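Local coordinates for protein putative alpha-ketoglutarate-dependent taurine dioxygenase (Burkholderia xenovorans, PDB 5HSX) that is probably an iron(II)- and 2-oxoglutarate-dependent dioxygenase of the TfdA/TauD family, at residues S168-T180 with R216-V229. Sequence-based numbering, arbitrary orientation. Where two conformers were deposited one is given.
Sequences SFVDGLRGIHRFT and RALYVSPSFLKSIV
His177, with CG anti to its carbonyl carbon (chi1 -60°), lays its imidazole against Leu225 on one face of an antiparallel strand pair, 174-179 with 225-228, that is interrupted by a classic beta bulge. CB of Leu225 sits over a face of the imidazole in a CH-pi contact, 4.0 Å from the ring centroid, while Ser221 CB and Tyr219 O lie at the ring edge. The buried imidazole is held at both nitrogens: ND1 is hydrogen-bonded to Thr127 OG1, and NE2 lies 2.7 Å from a water that donates to Tyr219 O, which fixes the ring's rotation. With CG of Leu225 anti to its backbone N (chi1 172°), CD1 reaches to 3.6 Å from Gly175 CA, in the space a side chain at that position would take. At the bulge Lys226 and Ser227 both lie opposite Ile176, and His177 then pairs with Leu225. Around it Ile176 N bonds to Ser227 O, Lys226 N to Ile176 O at 2.8 Å, and Arg178 N to Phe224 O. On the face of Ile176 and Ser227, Ile176 CD1 packs against Val229 CG2 at 3.7 Å, the two side chains crossing at about a right angle. The aliphatic part of Lys226 lies across that of Arg178, and a water links Lys226 NZ with Arg178 O. Strand 200-209 pairs with both 174-179 and 216-218, joining the segments in one sheet, while helix 233-247 packs on Leu225 and Phe224 touches Asn323, a ligand of the bound sodium. Beyond the strand pair, Asp171 OD2 makes a salt bridge with Arg216 NH1 at 3.0 Å, the carboxylate and guanidinium planes 86° apart, and Tyr159 OH bonds to both Asp171 OD1 and Arg216 NH1.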
loop_
_atom_site.group_PDB
_atom_site.type_symbol
_atom_site.label_atom_id
_atom_site.label_comp_id
_atom_site.label_asym_id
_atom_site.label_seq_id
_atom_site.Cartn_x
_atom_site.Cartn_y
_atom_site.Cartn_z
ATOM N N SER B 168 21.155 -16.397 -6.331
ATOM C CA SER B 168 22.212 -17.342 -5.972
ATOM C C SER B 168 22.998 -16.861 -4.764
ATOM O O SER B 168 23.414 -17.667 -3.919
ATOM C CB SER B 168 23.154 -17.561 -7.157
ATOM O OG SER B 168 22.561 -18.403 -8.113
ATOM N N PHE B 169 23.220 -15.545 -4.670
ATOM C CA PHE B 169 23.931 -14.971 -3.531
ATOM C C PHE B 169 23.163 -15.172 -2.223
ATOM O O PHE B 169 23.708 -15.701 -1.248
ATOM C CB PHE B 169 24.186 -13.482 -3.794
ATOM C CG PHE B 169 24.967 -12.788 -2.706
ATOM C CD1 PHE B 169 26.118 -13.356 -2.179
ATOM C CD2 PHE B 169 24.563 -11.544 -2.242
ATOM C CE1 PHE B 169 26.841 -12.700 -1.186
ATOM C CE2 PHE B 169 25.277 -10.886 -1.250
ATOM C CZ PHE B 169 26.411 -11.456 -0.721
ATOM N N VAL B 170 21.899 -14.741 -2.168
ATOM C CA VAL B 170 21.168 -14.831 -0.908
ATOM C C VAL B 170 20.810 -16.275 -0.565
ATOM O O VAL B 170 20.609 -16.587 0.612
ATOM C CB VAL B 170 19.911 -13.930 -0.916
ATOM C CG1 VAL B 170 20.318 -12.482 -1.188
ATOM C CG2 VAL B 170 18.897 -14.405 -1.946
ATOM N N ASP B 171 20.759 -17.176 -1.554
ATOM C CA ASP B 171 20.524 -18.595 -1.256
ATOM C C ASP B 171 21.471 -19.109 -0.177
ATOM O O ASP B 171 21.087 -19.939 0.661
ATOM C CB ASP B 171 20.711 -19.457 -2.509
ATOM C CG ASP B 171 19.549 -19.388 -3.468
ATOM O OD1 ASP B 171 18.457 -18.908 -3.090
ATOM O OD2 ASP B 171 19.745 -19.831 -4.624
ATOM N N GLY B 172 22.723 -18.654 -0.204
ATOM C CA GLY B 172 23.749 -19.131 0.702
ATOM C C GLY B 172 23.900 -18.359 1.994
ATOM O O GLY B 172 24.772 -18.702 2.801
ATOM N N LEU B 173 23.081 -17.338 2.233
ATOM C CA LEU B 173 23.256 -16.458 3.381
ATOM C C LEU B 173 22.344 -16.847 4.536
ATOM O O LEU B 173 21.259 -17.399 4.337
ATOM C CB LEU B 173 22.980 -15.005 2.986
ATOM C CG LEU B 173 23.917 -14.436 1.914
ATOM C CD1 LEU B 173 23.555 -12.989 1.598
ATOM C CD2 LEU B 173 25.370 -14.544 2.362
ATOM N N ARG B 174 22.811 -16.549 5.752
ATOM C CA ARG B 174 22.070 -16.738 6.991
ATOM C C ARG B 174 21.928 -15.399 7.703
ATOM O O ARG B 174 22.765 -14.503 7.537
ATOM C CB ARG B 174 22.783 -17.723 7.913
ATOM C CG ARG B 174 23.259 -18.973 7.200
ATOM C CD ARG B 174 22.156 -19.991 7.130
ATOM N NE ARG B 174 21.933 -20.616 8.432
ATOM C CZ ARG B 174 21.009 -21.543 8.665
ATOM N NH1 ARG B 174 20.216 -21.955 7.683
ATOM N NH2 ARG B 174 20.875 -22.050 9.884
ATOM N N GLY B 175 20.870 -15.272 8.500
ATOM C CA GLY B 175 20.574 -14.023 9.176
ATOM C C GLY B 175 20.214 -14.240 10.633
ATOM O O GLY B 175 19.593 -15.237 11.002
ATOM N N ILE B 176 20.607 -13.276 11.465
ATOM C CA ILE B 176 20.297 -13.303 12.890
ATOM C C ILE B 176 19.025 -12.499 13.128
ATOM O O ILE B 176 18.977 -11.304 12.820
ATOM C CB ILE B 176 21.459 -12.746 13.725
ATOM C CG1 ILE B 176 22.754 -13.514 13.435
ATOM C CG2 ILE B 176 21.086 -12.757 15.221
ATOM C CD1 ILE B 176 22.696 -15.006 13.778
ATOM N N HIS B 177 18.011 -13.144 13.703
ATOM C CA HIS B 177 16.770 -12.486 14.103
ATOM C C HIS B 177 16.741 -12.349 15.620
ATOM O O HIS B 177 17.068 -13.301 16.340
ATOM C CB HIS B 177 15.542 -13.280 13.642
ATOM C CG HIS B 177 15.450 -13.475 12.155
ATOM N ND1 HIS B 177 14.322 -13.145 11.434
ATOM C CD2 HIS B 177 16.334 -13.978 11.258
ATOM C CE1 HIS B 177 14.517 -13.425 10.157
ATOM N NE2 HIS B 177 15.729 -13.939 10.024
ATOM N N ARG B 178 16.351 -11.168 16.106
ATOM C CA ARG B 178 16.342 -10.872 17.535
ATOM C C ARG B 178 15.025 -10.224 17.928
ATOM O O ARG B 178 14.438 -9.454 17.163
ATOM C CB ARG B 178 17.484 -9.920 17.944
ATOM C CG ARG B 178 18.887 -10.440 17.681
ATOM C CD ARG B 178 19.938 -9.397 18.076
ATOM N NE ARG B 178 21.264 -9.752 17.575
ATOM C CZ ARG B 178 22.122 -10.530 18.230
ATOM N NH1 ARG B 178 21.795 -11.022 19.418
ATOM N NH2 ARG B 178 23.309 -10.811 17.702
ATOM N N PHE B 179 14.587 -10.524 19.146
ATOM C CA PHE B 179 13.451 -9.842 19.744
ATOM C C PHE B 179 13.693 -9.726 21.239
ATOM O O PHE B 179 14.136 -10.684 21.880
ATOM C CB PHE B 179 12.134 -10.575 19.476
ATOM C CG PHE B 179 10.961 -9.989 20.203
ATOM C CD1 PHE B 179 10.409 -10.642 21.291
ATOM C CD2 PHE B 179 10.419 -8.776 19.803
ATOM C CE1 PHE B 179 9.325 -10.098 21.972
ATOM C CE2 PHE B 179 9.337 -8.229 20.473
ATOM C CZ PHE B 179 8.790 -8.890 21.560
ATOM N N THR B 180 13.410 -8.547 21.778
ATOM C CA THR B 180 13.507 -8.289 23.215
ATOM C C THR B 180 12.117 -7.979 23.748
ATOM O O THR B 180 11.554 -6.918 23.413
ATOM C CB THR B 180 14.463 -7.132 23.503
ATOM O OG1 THR B 180 15.782 -7.486 23.069
ATOM C CG2 THR B 180 14.484 -6.809 24.995
ATOM N N ARG B 216 10.744 -20.880 -2.855
ATOM C CA ARG B 216 11.712 -20.150 -2.044
ATOM C C ARG B 216 11.160 -18.780 -1.687
ATOM O O ARG B 216 10.737 -18.026 -2.571
ATOM C CB ARG B 216 13.036 -20.011 -2.790
ATOM C CG ARG B 216 13.709 -21.364 -2.952
ATOM C CD ARG B 216 14.949 -21.271 -3.785
ATOM N NE ARG B 216 15.534 -22.599 -3.962
ATOM C CZ ARG B 216 16.718 -22.815 -4.521
ATOM N NH1 ARG B 216 17.439 -21.785 -4.951
ATOM N NH2 ARG B 216 17.176 -24.061 -4.646
ATOM N N ALA B 217 11.174 -18.461 -0.395
ATOM C CA ALA B 217 10.723 -17.167 0.107
ATOM C C ALA B 217 11.913 -16.335 0.553
ATOM O O ALA B 217 12.820 -16.845 1.211
ATOM C CB ALA B 217 9.758 -17.341 1.287
ATOM N N LEU B 218 11.885 -15.040 0.227
ATOM C CA LEU B 218 12.909 -14.106 0.691
ATOM C C LEU B 218 12.579 -13.768 2.143
ATOM O O LEU B 218 11.741 -12.906 2.428
ATOM C CB LEU B 218 12.951 -12.873 -0.216
ATOM C CG LEU B 218 14.042 -11.821 -0.020
ATOM C CD1 LEU B 218 15.418 -12.472 -0.036
ATOM C CD2 LEU B 218 13.935 -10.743 -1.114
ATOM N N TYR B 219 13.225 -14.479 3.071
ATOM C CA TYR B 219 12.763 -14.588 4.459
ATOM C C TYR B 219 13.419 -13.503 5.313
ATOM O O TYR B 219 14.180 -13.772 6.237
ATOM C CB TYR B 219 13.093 -15.986 4.984
ATOM C CG TYR B 219 12.293 -16.468 6.176
ATOM C CD1 TYR B 219 10.921 -16.647 6.086
ATOM C CD2 TYR B 219 12.923 -16.791 7.374
ATOM C CE1 TYR B 219 10.180 -17.117 7.172
ATOM C CE2 TYR B 219 12.195 -17.260 8.466
ATOM C CZ TYR B 219 10.823 -17.423 8.356
ATOM O OH TYR B 219 10.094 -17.908 9.428
ATOM N N VAL B 220 13.084 -12.244 5.007
ATOM C CA VAL B 220 13.878 -11.118 5.491
ATOM C C VAL B 220 13.155 -10.289 6.552
ATOM O O VAL B 220 13.629 -9.199 6.885
ATOM C CB VAL B 220 14.352 -10.215 4.337
ATOM C CG1 VAL B 220 15.370 -10.949 3.457
ATOM C CG2 VAL B 220 13.169 -9.715 3.490
ATOM N N SER B 221 12.035 -10.787 7.105
ATOM C CA SER B 221 11.331 -10.274 8.293
ATOM C C SER B 221 11.901 -8.959 8.843
ATOM O O SER B 221 12.662 -8.981 9.824
ATOM C CB SER B 221 11.365 -11.352 9.385
ATOM O OG SER B 221 10.460 -11.045 10.429
ATOM N N PRO B 222 11.555 -7.798 8.262
ATOM C CA PRO B 222 12.366 -6.591 8.516
ATOM C C PRO B 222 12.393 -6.123 9.968
ATOM O O PRO B 222 13.413 -5.562 10.392
ATOM C CB PRO B 222 11.727 -5.536 7.584
ATOM C CG PRO B 222 11.232 -6.383 6.415
ATOM C CD PRO B 222 10.668 -7.621 7.094
ATOM N N SER B 223 11.333 -6.331 10.750
ATOM C CA SER B 223 11.387 -5.868 12.138
ATOM C C SER B 223 12.357 -6.669 12.998
ATOM O O SER B 223 12.832 -6.153 14.017
ATOM C CB SER B 223 10.006 -5.929 12.790
ATOM O OG SER B 223 9.129 -5.014 12.188
ATOM N N PHE B 224 12.647 -7.918 12.636
ATOM C CA PHE B 224 13.400 -8.810 13.511
ATOM C C PHE B 224 14.763 -9.205 12.975
ATOM O O PHE B 224 15.663 -9.485 13.778
ATOM C CB PHE B 224 12.581 -10.072 13.792
ATOM C CG PHE B 224 11.222 -9.762 14.334
ATOM C CD1 PHE B 224 11.073 -8.761 15.297
ATOM C CD2 PHE B 224 10.093 -10.400 13.845
ATOM C CE1 PHE B 224 9.825 -8.427 15.791
ATOM C CE2 PHE B 224 8.834 -10.078 14.335
ATOM C CZ PHE B 224 8.700 -9.086 15.310
ATOM N N LEU B 225 14.946 -9.216 11.656
ATOM C CA LEU B 225 16.239 -9.591 11.087
ATOM C C LEU B 225 17.233 -8.451 11.296
ATOM O O LEU B 225 16.997 -7.316 10.861
ATOM C CB LEU B 225 16.081 -9.936 9.607
ATOM C CG LEU B 225 17.343 -10.174 8.772
ATOM C CD1 LEU B 225 18.258 -11.290 9.379
ATOM C CD2 LEU B 225 16.954 -10.513 7.324
ATOM N N LYS B 226 18.334 -8.741 11.989
ATOM C CA LYS B 226 19.269 -7.704 12.419
ATOM C C LYS B 226 20.562 -7.680 11.629
ATOM O O LYS B 226 21.126 -6.599 11.413
ATOM C CB LYS B 226 19.610 -7.886 13.908
ATOM C CG LYS B 226 18.394 -7.938 14.815
ATOM C CD LYS B 226 17.509 -6.725 14.617
ATOM C CE LYS B 226 16.347 -6.717 15.613
ATOM N NZ LYS B 226 15.500 -5.509 15.377
ATOM N N SER B 227 21.063 -8.843 11.209
ATOM C CA SER B 227 22.352 -8.883 10.541
ATOM C C SER B 227 22.457 -10.149 9.700
ATOM O O SER B 227 21.779 -11.151 9.954
ATOM C CB SER B 227 23.498 -8.832 11.552
ATOM O OG SER B 227 23.452 -9.962 12.418
ATOM N N ILE B 228 23.348 -10.093 8.719
ATOM C CA ILE B 228 23.673 -11.231 7.864
ATOM C C ILE B 228 24.955 -11.858 8.391
ATOM O O ILE B 228 25.948 -11.155 8.610
ATOM C CB ILE B 228 23.821 -10.786 6.400
ATOM C CG1 ILE B 228 22.472 -10.270 5.871
ATOM C CG2 ILE B 228 24.370 -11.944 5.520
ATOM C CD1 ILE B 228 22.539 -9.672 4.449
ATOM N N VAL B 229 24.938 -13.178 8.598
ATOM C CA VAL B 229 26.086 -13.867 9.184
ATOM C C VAL B 229 27.258 -13.857 8.212
ATOM O O VAL B 229 27.093 -14.103 7.009
ATOM C CB VAL B 229 25.703 -15.305 9.570
ATOM C CG1 VAL B 229 26.921 -16.065 10.074
ATOM C CG2 VAL B 229 24.603 -15.279 10.633
HETATM O O HOH W 1 25.672 -16.100 5.922
HETATM O O HOH W 2 16.384 -14.767 7.495
HETATM O O HOH W 3 22.933 -9.255 15.047
HETATM O O HOH W 4 13.627 -6.810 17.353
#